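Local coordinates for lantibiotic dehydratase (Microbispora corallina, PDB 5EHK), which probably dehydrates serine and threonine residues of the NAI-107 precursor peptide, using glutamyl-tRNA as the source of activating glutamate, at residues T1055-A1060 with P1067-R1072. Sequence-based numbering, arbitrary orientation.
Sequences TAYREA and PSTQLR
Tyr1057 reaches across to Gln1070 and Thr1069 with the phenol end of its ring, and these are the three residues that touch. The nearest CA atoms, those of Tyr1057 and Gln1070, are 8.6 Å apart, and 130 Å² is buried, counting both sides. Tyr1057 leaves its helix toward residues 1067-1072, and with CG anti to the backbone N (chi1 176°) the hydroxyl end of the ring comes up to Gln1070.

The van der Waals part is centred on Gln1070 CB, which lies 3.5 Å from Tyr1057 CE2 and meets the ring obliquely. Thr1069 CG2 approaches from the edge, 3.8 Å from Tyr1057 OH.

Among polar atoms, Tyr1057 OH and Gln1070 N are 3.3 Å apart, but the poor angle argues against a hydrogen bond. Gln1070 OE1 sits in the ring plane, 3.7 Å from Tyr1057 CE2, with ring and amide planes 45° apart; its hydrogen bond comes from Ala969 N, which helps fix the amide.

Within the lantibiotic dehydratase C-terminal family region, the contact thus packs two consecutive helices, the C-terminal part of 1044-1059 and the N-terminal part of 1068-1085, across a short loop, with Leu919 against Tyr1057 and Trp996 of helix 992-997 against Gln1070.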
loop_
_atom_site.group_PDB
_atom_site.type_symbol
_atom_site.label_atom_id
_atom_site.label_comp_id
_atom_site.label_asym_id
_atom_site.label_seq_id
_atom_site.Cartn_x
_atom_site.Cartn_y
_atom_site.Cartn_z
ATOM N N THR A 1055 15.926 -20.412 39.103
ATOM C CA THR A 1055 16.401 -20.336 40.478
ATOM C C THR A 1055 16.860 -18.937 40.892
ATOM O O THR A 1055 16.311 -18.379 41.841
ATOM C CB THR A 1055 17.501 -21.362 40.767
ATOM O OG1 THR A 1055 16.894 -22.638 40.970
ATOM C CG2 THR A 1055 18.278 -20.979 42.036
ATOM N N ALA A 1056 17.855 -18.375 40.202
ATOM C CA ALA A 1056 18.351 -17.042 40.552
ATOM C C ALA A 1056 17.227 -16.034 40.431
ATOM O O ALA A 1056 17.224 -14.990 41.092
ATOM C CB ALA A 1056 19.519 -16.636 39.677
ATOM N N TYR A 1057 16.254 -16.358 39.591
ATOM C CA TYR A 1057 15.125 -15.477 39.435
ATOM C C TYR A 1057 14.210 -15.448 40.651
ATOM O O TYR A 1057 13.747 -14.385 41.062
ATOM C CB TYR A 1057 14.309 -15.834 38.213
ATOM C CG TYR A 1057 13.112 -14.944 38.160
ATOM C CD1 TYR A 1057 13.245 -13.602 37.832
ATOM C CD2 TYR A 1057 11.860 -15.427 38.476
ATOM C CE1 TYR A 1057 12.165 -12.779 37.810
ATOM C CE2 TYR A 1057 10.774 -14.615 38.452
ATOM C CZ TYR A 1057 10.926 -13.294 38.120
ATOM O OH TYR A 1057 9.823 -12.477 38.096
ATOM N N ARG A 1058 13.944 -16.616 41.220
ATOM C CA ARG A 1058 13.130 -16.683 42.423
ATOM C C ARG A 1058 13.902 -16.094 43.601
ATOM O O ARG A 1058 13.317 -15.495 44.474
ATOM C CB ARG A 1058 12.683 -18.119 42.713
ATOM C CG ARG A 1058 11.434 -18.546 41.955
ATOM C CD ARG A 1058 11.083 -20.011 42.231
ATOM N NE ARG A 1058 12.254 -20.875 42.119
ATOM C CZ ARG A 1058 12.602 -21.534 41.021
ATOM N NH1 ARG A 1058 11.854 -21.444 39.922
ATOM N NH2 ARG A 1058 13.706 -22.282 41.031
ATOM N N GLU A 1059 15.220 -16.254 43.604
ATOM C CA GLU A 1059 16.072 -15.685 44.648
ATOM C C GLU A 1059 15.999 -14.151 44.752
ATOM O O GLU A 1059 16.182 -13.581 45.829
ATOM C CB GLU A 1059 17.524 -16.109 44.431
ATOM C CG GLU A 1059 18.098 -16.933 45.561
ATOM C CD GLU A 1059 18.294 -18.391 45.187
ATOM O OE1 GLU A 1059 17.278 -19.106 44.998
ATOM O OE2 GLU A 1059 19.472 -18.821 45.088
ATOM N N ALA A 1060 15.703 -13.498 43.633
ATOM C CA ALA A 1060 15.774 -12.045 43.505
ATOM C C ALA A 1060 14.363 -11.455 43.516
ATOM O O ALA A 1060 14.175 -10.229 43.488
ATOM C CB ALA A 1060 16.508 -11.660 42.232
ATOM N N PRO A 1067 3.519 -8.634 39.395
ATOM C CA PRO A 1067 3.303 -10.037 39.039
ATOM C C PRO A 1067 3.673 -10.270 37.570
ATOM O O PRO A 1067 4.076 -11.377 37.193
ATOM C CB PRO A 1067 1.800 -10.214 39.245
ATOM C CG PRO A 1067 1.232 -8.848 39.044
ATOM C CD PRO A 1067 2.254 -7.922 39.639
ATOM N N SER A 1068 3.585 -9.207 36.767
ATOM C CA SER A 1068 3.774 -9.288 35.319
ATOM C C SER A 1068 5.192 -9.632 34.863
ATOM O O SER A 1068 5.357 -10.205 33.794
ATOM C CB SER A 1068 3.359 -7.965 34.662
ATOM O OG SER A 1068 1.955 -7.801 34.679
ATOM N N THR A 1069 6.200 -9.297 35.665
ATOM C CA THR A 1069 7.584 -9.548 35.280
ATOM C C THR A 1069 7.834 -11.022 34.937
ATOM O O THR A 1069 8.283 -11.326 33.826
ATOM C CB THR A 1069 8.575 -9.078 36.358
ATOM O OG1 THR A 1069 8.454 -7.663 36.537
ATOM C CG2 THR A 1069 9.997 -9.392 35.952
ATOM N N GLN A 1070 7.494 -11.932 35.851
ATOM C CA GLN A 1070 7.765 -13.348 35.610
ATOM C C GLN A 1070 6.933 -13.929 34.454
ATOM O O GLN A 1070 7.444 -14.749 33.691
ATOM C CB GLN A 1070 7.651 -14.209 36.876
ATOM C CG GLN A 1070 6.253 -14.508 37.381
ATOM C CD GLN A 1070 6.279 -15.283 38.693
ATOM O OE1 GLN A 1070 7.319 -15.795 39.086
ATOM N NE2 GLN A 1070 5.126 -15.411 39.349
ATOM N N LEU A 1071 5.672 -13.511 34.317
ATOM C CA LEU A 1071 4.846 -13.965 33.189
ATOM C C LEU A 1071 5.370 -13.541 31.821
ATOM O O LEU A 1071 5.231 -14.264 30.841
ATOM C CB LEU A 1071 3.391 -13.510 33.317
ATOM C CG LEU A 1071 2.301 -14.562 33.543
ATOM C CD1 LEU A 1071 2.842 -15.850 34.102
ATOM C CD2 LEU A 1071 1.202 -14.025 34.431
ATOM N N ARG A 1072 5.935 -12.350 31.752
ATOM C CA ARG A 1072 6.501 -11.857 30.517
ATOM C C ARG A 1072 7.853 -12.523 30.229
ATOM O O ARG A 1072 8.171 -12.825 29.083
ATOM C CB ARG A 1072 6.625 -10.331 30.558
ATOM C CG ARG A 1072 7.643 -9.752 29.573
ATOM C CD ARG A 1072 7.645 -8.235 29.664
ATOM N NE ARG A 1072 8.140 -7.591 28.450
ATOM C CZ ARG A 1072 7.419 -7.409 27.344
ATOM N NH1 ARG A 1072 6.162 -7.841 27.275
ATOM N NH2 ARG A 1072 7.962 -6.798 26.299
#